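Local coordinates for ML032222a iGluR (Mnemiopsis leidyi, PDB 4YKI), which probably forms a subunit of a glycine-activated ion channel of the ionotropic glutamate receptor family, this part of it being the domain that binds glycine, at residues D32-M37 against Y55-D60; L149-R154 against R160-G165; I175-L178 against L182-F185. All coordinates share one frame; numbering follows the deposited sequence.

Contact 1 of 3, residues D32-M37 against Y55-D60; sequences DCWSGM and YIQPDD
W34 and Y55 both carry CG anti to their own carbonyl carbon (chi1 near -65° in each), and these matching torsions swing the two rings into each other from strands of two different sheets, 34-35 and 52-56. The tyrosine comes up against one face of the indole on the side of its five-membered ring. Its CB sits 3.9 Å from the centroid of that ring, forming a CH-pi contact over the face, while CD2 of the phenol ring reaches in to 3.3 Å from W34 CD1. The planes are inclined at 39°, the phenol slanting across the pyrrole end of the indole.

Q57 approaches from a different direction. Its CG lies at the rim of the six-membered ring, close to the plane of the indole and 3.7 Å from W34 CZ2. Beyond CG the chain runs on extended, and its amide plane stands at 75° to the indole, with Q57 NE2 passing 3.8 Å from W34 CZ2.

The polar edge of the tryptophan is served by a water lying in the ring plane, which accepts from W34 NE1 at 2.9 Å and donates to Y55 O at the same distance. Around the pair, F23 meets the indole and M21 touches both side chains, while the phenol OH is hydrogen-bonded to N39 of helix 37-49. C33, next to W34, is disulfide-bonded to C28. The contact joins the small 22-23/34-35 sheet to the edge strand of the parallel sheet, within the family's glutamate- and glycine-binding region.

Side chain to side chain, the contact is therefore apolar, and its single polar link is water-mediated: the buried indole N-H is satisfied through a solvent bridge to the strand backbone, which helps to hold the edge of the indole near the Y55 carbonyl.

Contact 2 of 3, residues L149-R154 against R160-G165; sequences LLKTHR and RLVDEG
Two consecutive helices, 145-152 and 157-164, pack against each other through L150 and K151 on one and L161, V162 and D163 on the other. V162 is the centre of the interface. Its CG2 meets L150 CB at 3.6 Å, and its CG1 lies under the aliphatic part of K151, 3.8 Å from K151 CD. The valine has CG1 anti to the backbone N (chi1 172°), which spreads its two methyls between the leucine and the lysine. Deeper in, L150 CD2 and L161 CD1 are more loosely apposed at 4.3 Å.

On the exposed rim the contact turns ionic. K151 is modelled in two conformers, and in one of them the chain bends at chi2 and chi3 (-77° and -82°), curling over V162 and bringing NZ to D163 OD1 at 2.9 Å. In this conformer the salt bridge uses the syn lone pair of that oxygen. A water then closes a second path, accepting from K151 NZ at 2.6 Å and donating to D163 OD2 at 2.7 Å, so both carboxylate oxygens are engaged by the ammonium group, one directly and one through solvent.

On the buried side of the interface, L161 packs on V127, L128 and L131, and its carbonyl accepts from the indole N-H of W138. V162 rests on V140 of strand 137-141, L150 also touches Y158 of its partner helix, and L149 on helix 145-152 packs against E237 of the second subunit.

Contact 3 of 3, residues I175-L178 against L182-F185; sequences IETL and LFVF
A CH-pi interaction joins T177 and F183 in this buried contact between helix 171-179 and strand 183-188. T177 CG2 sits over the centre of the phenyl ring, 3.6 Å from its centroid and only 10° off the ring normal. The methyl is anti to the backbone N, directed at the ring, while OG1 turns back to the carbonyl of H173 in the same helix.

Apolar packing makes up the rest. L178 sets CB 4.3 Å from F183 CD2, and its backbone also comes close to the ring, CA lying 3.8 Å from F183 CD2. With CG anti to N (chi1 174°), L178 reaches across to the strand, CD1 passing 3.5 Å from F183 O and lying 4.4 Å from F185 CB.

The strand start that presents these rings is irregular. L182 and F183 both face K118 in a G1 beta bulge, and F183 and F185 project toward the helix with V184 pointing away from it. Other faces of the same core come from V166 and L168 of strand 166-168, which touch F183. Replacing F183 by an alanine would probably strip the T177 methyl of its aromatic seat and open a gap beside L178 and L168.

Helix and strand are thus joined by dispersion and CH-pi forces alone across these segments, the threonine contributing its methyl while its hydroxyl is satisfied within the helix.

How the contacts relate
The three contacts follow one another along the chain, contact 1 closing before contact 2 opens and contact 2 before contact 3. Contact 1 stands apart, its centre about 29 Å from that of contact 2 and about 25 Å from that of contact 3, and it lies across the chain's centre from contact 2. Its strand 52-56 belongs to the parallel three-stranded sheet. Contacts 2 and 3 have centres about 17 Å apart, and both border the mixed sheet, contact 2 through V162 on strand 137-141, contact 3 through its own strand 183-188. They probably lie in one lobe and contact 1 in the other, with glycine bound between, as in the two-lobed clamshell of this family.

Contact 1 of 3, residues D32-M37 against Y55-D60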
loop_
_atom_site.group_PDB
_atom_site.type_symbol
_atom_site.label_atom_id
_atom_site.label_comp_id
_atom_site.label_asym_id
_atom_site.label_seq_id
_atom_site.Cartn_x
_atom_site.Cartn_y
_atom_site.Cartn_z
ATOM N N ASP B 32 -24.994 -11.264 11.171
ATOM C CA ASP B 32 -25.990 -10.360 10.589
ATOM C C ASP B 32 -25.972 -8.978 11.188
ATOM O O ASP B 32 -26.514 -8.063 10.595
ATOM C CB ASP B 32 -27.416 -10.869 10.833
ATOM C CG ASP B 32 -27.752 -12.100 10.074
ATOM O OD1 ASP B 32 -27.089 -12.390 9.061
ATOM O OD2 ASP B 32 -28.738 -12.752 10.486
ATOM N N CYS B 33 -25.382 -8.843 12.367
ATOM C CA CYS B 33 -25.260 -7.541 13.010
ATOM C C CYS B 33 -24.238 -6.632 12.346
ATOM O O CYS B 33 -24.203 -5.436 12.617
ATOM C CB CYS B 33 -24.909 -7.693 14.482
ATOM S SG CYS B 33 -26.160 -8.527 15.472
ATOM N N TRP B 34 -23.412 -7.200 11.471
ATOM C CA TRP B 34 -22.272 -6.504 10.888
ATOM C C TRP B 34 -22.515 -6.194 9.414
ATOM O O TRP B 34 -23.093 -7.004 8.696
ATOM C CB TRP B 34 -21.012 -7.349 11.033
ATOM C CG TRP B 34 -20.583 -7.545 12.456
ATOM C CD1 TRP B 34 -21.018 -8.514 13.325
ATOM C CD2 TRP B 34 -19.636 -6.760 13.184
ATOM N NE1 TRP B 34 -20.404 -8.372 14.536
ATOM C CE2 TRP B 34 -19.541 -7.312 14.476
ATOM C CE3 TRP B 34 -18.846 -5.652 12.863
ATOM C CZ2 TRP B 34 -18.679 -6.798 15.446
ATOM C CZ3 TRP B 34 -17.994 -5.139 13.834
ATOM C CH2 TRP B 34 -17.925 -5.709 15.113
ATOM N N SER B 35 -22.060 -5.023 8.975
ATOM C CA SER B 35 -22.110 -4.631 7.580
ATOM C C SER B 35 -20.968 -3.647 7.327
ATOM O O SER B 35 -20.363 -3.125 8.256
ATOM C CB SER B 35 -23.459 -4.010 7.219
ATOM O OG SER B 35 -23.715 -2.863 8.010
ATOM N N GLY B 36 -20.687 -3.379 6.058
ATOM C CA GLY B 36 -19.700 -2.390 5.679
ATOM C C GLY B 36 -18.674 -2.929 4.702
ATOM O O GLY B 36 -18.757 -4.080 4.270
ATOM N N MET B 37 -17.724 -2.078 4.325
ATOM C CA MET B 37 -16.687 -2.457 3.374
ATOM C C MET B 37 -15.913 -3.685 3.822
ATOM O O MET B 37 -15.692 -4.614 3.033
ATOM C CB MET B 37 -15.739 -1.281 3.161
ATOM C CG MET B 37 -14.535 -1.630 2.311
ATOM S SD MET B 37 -13.547 -0.183 1.963
ATOM C CE MET B 37 -12.275 -0.843 0.891
ATOM N N TYR B 55 -17.473 -12.640 14.502
ATOM C CA TYR B 55 -16.743 -11.461 14.919
ATOM C C TYR B 55 -16.713 -11.359 16.436
ATOM O O TYR B 55 -17.731 -11.596 17.096
ATOM C CB TYR B 55 -17.391 -10.215 14.324
ATOM C CG TYR B 55 -17.345 -10.087 12.814
ATOM C CD1 TYR B 55 -16.165 -9.761 12.160
ATOM C CD2 TYR B 55 -18.483 -10.259 12.047
ATOM C CE1 TYR B 55 -16.128 -9.619 10.795
ATOM C CE2 TYR B 55 -18.457 -10.123 10.674
ATOM C CZ TYR B 55 -17.279 -9.784 10.054
ATOM O OH TYR B 55 -17.235 -9.594 8.688
ATOM N N ILE B 56 -15.564 -10.992 16.974
ATOM C CA ILE B 56 -15.358 -10.842 18.417
ATOM C C ILE B 56 -14.768 -9.457 18.669
ATOM O O ILE B 56 -13.703 -9.100 18.148
ATOM C CB ILE B 56 -14.406 -11.919 18.982
ATOM C CG1 ILE B 56 -15.016 -13.311 18.728
ATOM C CG2 ILE B 56 -14.088 -11.675 20.492
ATOM C CD1 ILE B 56 -14.292 -14.475 19.346
ATOM N N GLN B 57 -15.488 -8.670 19.462
ATOM C CA GLN B 57 -15.018 -7.351 19.839
ATOM C C GLN B 57 -14.266 -7.395 21.153
ATOM O O GLN B 57 -14.644 -8.110 22.058
ATOM C CB GLN B 57 -16.198 -6.400 19.980
ATOM C CG GLN B 57 -17.099 -6.338 18.782
ATOM C CD GLN B 57 -18.030 -5.164 18.858
ATOM O OE1 GLN B 57 -17.595 -4.009 18.877
ATOM N NE2 GLN B 57 -19.331 -5.442 18.911
ATOM N N PRO B 58 -13.206 -6.596 21.293
ATOM C CA PRO B 58 -12.535 -6.535 22.593
ATOM C C PRO B 58 -13.416 -5.835 23.611
ATOM O O PRO B 58 -14.075 -4.849 23.281
ATOM C CB PRO B 58 -11.284 -5.705 22.311
ATOM C CG PRO B 58 -11.706 -4.807 21.207
ATOM C CD PRO B 58 -12.631 -5.642 20.336
ATOM N N ASP B 59 -13.429 -6.338 24.834
ATOM C CA ASP B 59 -14.214 -5.717 25.879
ATOM C C ASP B 59 -13.839 -4.242 26.098
ATOM O O ASP B 59 -14.689 -3.414 26.430
ATOM C CB ASP B 59 -14.032 -6.508 27.183
ATOM C CG ASP B 59 -14.515 -7.946 27.073
ATOM O OD1 ASP B 59 -15.510 -8.175 26.361
ATOM O OD2 ASP B 59 -13.928 -8.844 27.731
ATOM N N ASP B 60 -12.571 -3.903 25.904
ATOM C CA ASP B 60 -12.121 -2.536 26.130
ATOM C C ASP B 60 -12.476 -1.594 24.967
ATOM O O ASP B 60 -12.290 -0.400 25.098
ATOM C CB ASP B 60 -10.618 -2.481 26.489
ATOM C CG ASP B 60 -9.677 -2.964 25.379
ATOM O OD1 ASP B 60 -10.085 -3.051 24.194
ATOM O OD2 ASP B 60 -8.496 -3.215 25.733
HETATM O O HOH W 1 -20.235 -10.048 16.945
#

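Contact 2 of 3, residues L149-R154 against R160-G165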
loop_
_atom_site.group_PDB
_atom_site.type_symbol
_atom_site.label_atom_id
_atom_site.label_comp_id
_atom_site.label_asym_id
_atom_site.label_seq_id
_atom_site.Cartn_x
_atom_site.Cartn_y
_atom_site.Cartn_z
ATOM N N LEU B 149 1.619 6.694 16.605
ATOM C CA LEU B 149 2.544 7.386 15.711
ATOM C C LEU B 149 3.072 8.664 16.305
ATOM O O LEU B 149 4.257 8.961 16.172
ATOM C CB LEU B 149 1.921 7.682 14.355
ATOM C CG LEU B 149 1.693 6.513 13.409
ATOM C CD1 LEU B 149 1.391 7.073 11.998
ATOM C CD2 LEU B 149 2.881 5.556 13.401
ATOM N N LEU B 150 2.211 9.452 16.927
ATOM C CA LEU B 150 2.673 10.701 17.505
ATOM C C LEU B 150 3.626 10.446 18.686
ATOM O O LEU B 150 4.596 11.179 18.858
ATOM C CB LEU B 150 1.500 11.598 17.911
ATOM C CG LEU B 150 1.004 12.514 16.770
ATOM C CD1 LEU B 150 0.470 11.765 15.568
ATOM C CD2 LEU B 150 -0.052 13.453 17.315
ATOM N N LYS B 151 3.358 9.401 19.472
ATOM C CA LYS B 151 4.184 9.095 20.643
ATOM C C LYS B 151 5.538 8.478 20.301
ATOM O O LYS B 151 6.461 8.513 21.120
ATOM C CB LYS B 151 3.435 8.168 21.608
ATOM C CG LYS B 151 2.348 8.858 22.418
ATOM C CD LYS B 151 2.950 9.679 23.558
ATOM C CE LYS B 151 3.263 8.800 24.753
ATOM N NZ LYS B 151 3.889 9.564 25.870
ATOM N N THR B 152 5.647 7.903 19.108
ATOM C CA THR B 152 6.879 7.262 18.661
ATOM C C THR B 152 7.640 8.130 17.634
ATOM O O THR B 152 8.765 7.809 17.277
ATOM C CB THR B 152 6.627 5.801 18.163
ATOM O OG1 THR B 152 5.806 5.799 16.999
ATOM C CG2 THR B 152 5.926 4.970 19.247
ATOM N N HIS B 153 7.071 9.261 17.244
ATOM C CA HIS B 153 7.681 10.178 16.277
ATOM C C HIS B 153 9.000 10.659 16.841
ATOM O O HIS B 153 9.117 10.890 18.032
ATOM C CB HIS B 153 6.774 11.382 16.054
ATOM C CG HIS B 153 7.069 12.167 14.817
ATOM N ND1 HIS B 153 8.180 12.963 14.686
ATOM C CD2 HIS B 153 6.368 12.312 13.667
ATOM C CE1 HIS B 153 8.163 13.547 13.503
ATOM N NE2 HIS B 153 7.073 13.171 12.866
ATOM N N ARG B 154 10.010 10.798 15.995
ATOM C CA ARG B 154 11.308 11.127 16.551
ATOM C C ARG B 154 11.393 12.582 17.057
ATOM O O ARG B 154 12.229 12.894 17.891
ATOM C CB ARG B 154 12.420 10.689 15.597
ATOM C CG ARG B 154 12.417 9.138 15.473
ATOM C CD ARG B 154 13.713 8.565 14.987
ATOM N NE ARG B 154 14.844 9.119 15.722
ATOM C CZ ARG B 154 16.083 9.167 15.250
ATOM N NH1 ARG B 154 16.355 8.671 14.053
ATOM N NH2 ARG B 154 17.055 9.704 15.976
ATOM N N ARG B 160 4.470 15.516 23.074
ATOM C CA ARG B 160 3.844 16.581 23.853
ATOM C C ARG B 160 2.388 16.753 23.467
ATOM O O ARG B 160 1.532 16.950 24.331
ATOM C CB ARG B 160 4.543 17.920 23.670
ATOM C CG ARG B 160 5.862 18.063 24.357
ATOM C CD ARG B 160 6.336 19.514 24.351
ATOM N NE ARG B 160 5.346 20.353 25.009
ATOM C CZ ARG B 160 5.282 21.678 24.965
ATOM N NH1 ARG B 160 6.196 22.394 24.310
ATOM N NH2 ARG B 160 4.285 22.284 25.584
ATOM N N LEU B 161 2.092 16.715 22.167
ATOM C CA LEU B 161 0.700 16.850 21.732
ATOM C C LEU B 161 -0.174 15.795 22.375
ATOM O O LEU B 161 -1.287 16.078 22.803
ATOM C CB LEU B 161 0.558 16.719 20.213
ATOM C CG LEU B 161 0.922 17.939 19.387
ATOM C CD1 LEU B 161 0.739 17.611 17.924
ATOM C CD2 LEU B 161 0.092 19.177 19.747
ATOM N N VAL B 162 0.295 14.559 22.394
ATOM C CA VAL B 162 -0.497 13.505 22.996
ATOM C C VAL B 162 -0.631 13.725 24.497
ATOM O O VAL B 162 -1.742 13.697 25.037
ATOM C CB VAL B 162 0.119 12.143 22.686
ATOM C CG1 VAL B 162 -0.586 11.035 23.475
ATOM C CG2 VAL B 162 0.040 11.880 21.188
ATOM N N ASP B 163 0.486 13.971 25.168
ATOM C CA ASP B 163 0.522 14.049 26.630
ATOM C C ASP B 163 -0.267 15.226 27.179
ATOM O O ASP B 163 -0.846 15.138 28.260
ATOM C CB ASP B 163 1.974 14.138 27.121
ATOM C CG ASP B 163 2.780 12.858 26.850
ATOM O OD1 ASP B 163 2.180 11.796 26.577
ATOM O OD2 ASP B 163 4.028 12.921 26.920
ATOM N N GLU B 164 -0.333 16.306 26.406
ATOM C CA GLU B 164 -0.952 17.548 26.853
ATOM C C GLU B 164 -2.341 17.754 26.269
ATOM O O GLU B 164 -3.021 18.719 26.622
ATOM C CB GLU B 164 -0.021 18.717 26.529
ATOM C CG GLU B 164 1.287 18.640 27.323
ATOM C CD GLU B 164 2.365 19.549 26.811
ATOM O OE1 GLU B 164 2.074 20.734 26.563
ATOM O OE2 GLU B 164 3.514 19.077 26.649
ATOM N N GLY B 165 -2.780 16.827 25.428
ATOM C CA GLY B 165 -4.110 16.874 24.843
ATOM C C GLY B 165 -5.110 16.094 25.681
ATOM O O GLY B 165 -4.775 15.534 26.727
HETATM O O HOH W 2 5.943 11.042 26.500
#

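Contact 3 of 3, residues I175-L178 against L182-F185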
loop_
_atom_site.group_PDB
_atom_site.type_symbol
_atom_site.label_atom_id
_atom_site.label_comp_id
_atom_site.label_asym_id
_atom_site.label_seq_id
_atom_site.Cartn_x
_atom_site.Cartn_y
_atom_site.Cartn_z
ATOM N N ILE B 175 -15.550 12.662 17.860
ATOM C CA ILE B 175 -16.365 13.468 16.949
ATOM C C ILE B 175 -17.317 14.397 17.730
ATOM O O ILE B 175 -17.509 15.553 17.342
ATOM C CB ILE B 175 -17.090 12.592 15.900
ATOM C CG1 ILE B 175 -16.037 12.006 14.957
ATOM C CG2 ILE B 175 -18.147 13.403 15.145
ATOM C CD1 ILE B 175 -16.541 11.025 13.942
ATOM N N GLU B 176 -17.882 13.908 18.828
ATOM C CA GLU B 176 -18.731 14.724 19.696
ATOM C C GLU B 176 -17.957 15.896 20.298
ATOM O O GLU B 176 -18.478 17.006 20.423
ATOM C CB GLU B 176 -19.308 13.861 20.818
ATOM C CG GLU B 176 -20.139 14.623 21.853
ATOM C CD GLU B 176 -20.569 13.751 23.022
ATOM O OE1 GLU B 176 -20.166 12.567 23.072
ATOM O OE2 GLU B 176 -21.312 14.254 23.893
ATOM N N THR B 177 -16.715 15.649 20.685
ATOM C CA THR B 177 -15.861 16.684 21.236
ATOM C C THR B 177 -15.485 17.690 20.154
ATOM O O THR B 177 -15.557 18.917 20.388
ATOM C CB THR B 177 -14.608 16.079 21.915
ATOM O OG1 THR B 177 -15.030 15.174 22.938
ATOM C CG2 THR B 177 -13.784 17.160 22.547
ATOM N N LEU B 178 -15.131 17.211 18.975
ATOM C CA LEU B 178 -14.848 18.097 17.854
ATOM C C LEU B 178 -16.049 19.004 17.550
ATOM O O LEU B 178 -15.901 20.219 17.361
ATOM C CB LEU B 178 -14.502 17.268 16.623
ATOM C CG LEU B 178 -14.321 18.046 15.323
ATOM C CD1 LEU B 178 -13.119 18.973 15.358
ATOM C CD2 LEU B 178 -14.212 17.083 14.183
ATOM N N LEU B 182 -13.994 24.683 19.067
ATOM C CA LEU B 182 -12.685 25.081 19.556
ATOM C C LEU B 182 -11.795 23.882 19.895
ATOM O O LEU B 182 -11.158 23.814 20.951
ATOM C CB LEU B 182 -12.836 26.062 20.734
ATOM C CG LEU B 182 -13.470 27.407 20.348
ATOM C CD1 LEU B 182 -13.813 28.196 21.610
ATOM C CD2 LEU B 182 -12.560 28.200 19.450
ATOM N N PHE B 183 -11.738 22.961 18.943
ATOM C CA PHE B 183 -11.106 21.680 19.164
ATOM C C PHE B 183 -10.437 21.217 17.872
ATOM O O PHE B 183 -10.988 21.432 16.759
ATOM C CB PHE B 183 -12.141 20.657 19.645
ATOM C CG PHE B 183 -11.524 19.393 20.206
ATOM C CD1 PHE B 183 -10.988 19.390 21.476
ATOM C CD2 PHE B 183 -11.437 18.234 19.438
ATOM C CE1 PHE B 183 -10.402 18.259 21.993
ATOM C CE2 PHE B 183 -10.840 17.083 19.961
ATOM C CZ PHE B 183 -10.342 17.094 21.227
ATOM N N VAL B 184 -9.249 20.626 18.014
ATOM C CA VAL B 184 -8.563 19.955 16.922
ATOM C C VAL B 184 -8.512 18.445 17.232
ATOM O O VAL B 184 -7.980 18.014 18.274
ATOM C CB VAL B 184 -7.122 20.475 16.733
ATOM C CG1 VAL B 184 -6.396 19.687 15.633
ATOM C CG2 VAL B 184 -7.104 21.954 16.397
ATOM N N PHE B 185 -9.049 17.646 16.326
ATOM C CA PHE B 185 -9.009 16.196 16.421
ATOM C C PHE B 185 -8.013 15.695 15.390
ATOM O O PHE B 185 -8.096 16.048 14.218
ATOM C CB PHE B 185 -10.414 15.629 16.184
ATOM C CG PHE B 185 -10.499 14.113 16.175
ATOM C CD1 PHE B 185 -9.723 13.331 17.013
ATOM C CD2 PHE B 185 -11.384 13.484 15.327
ATOM C CE1 PHE B 185 -9.840 11.936 16.970
ATOM C CE2 PHE B 185 -11.487 12.106 15.299
ATOM C CZ PHE B 185 -10.701 11.352 16.116
#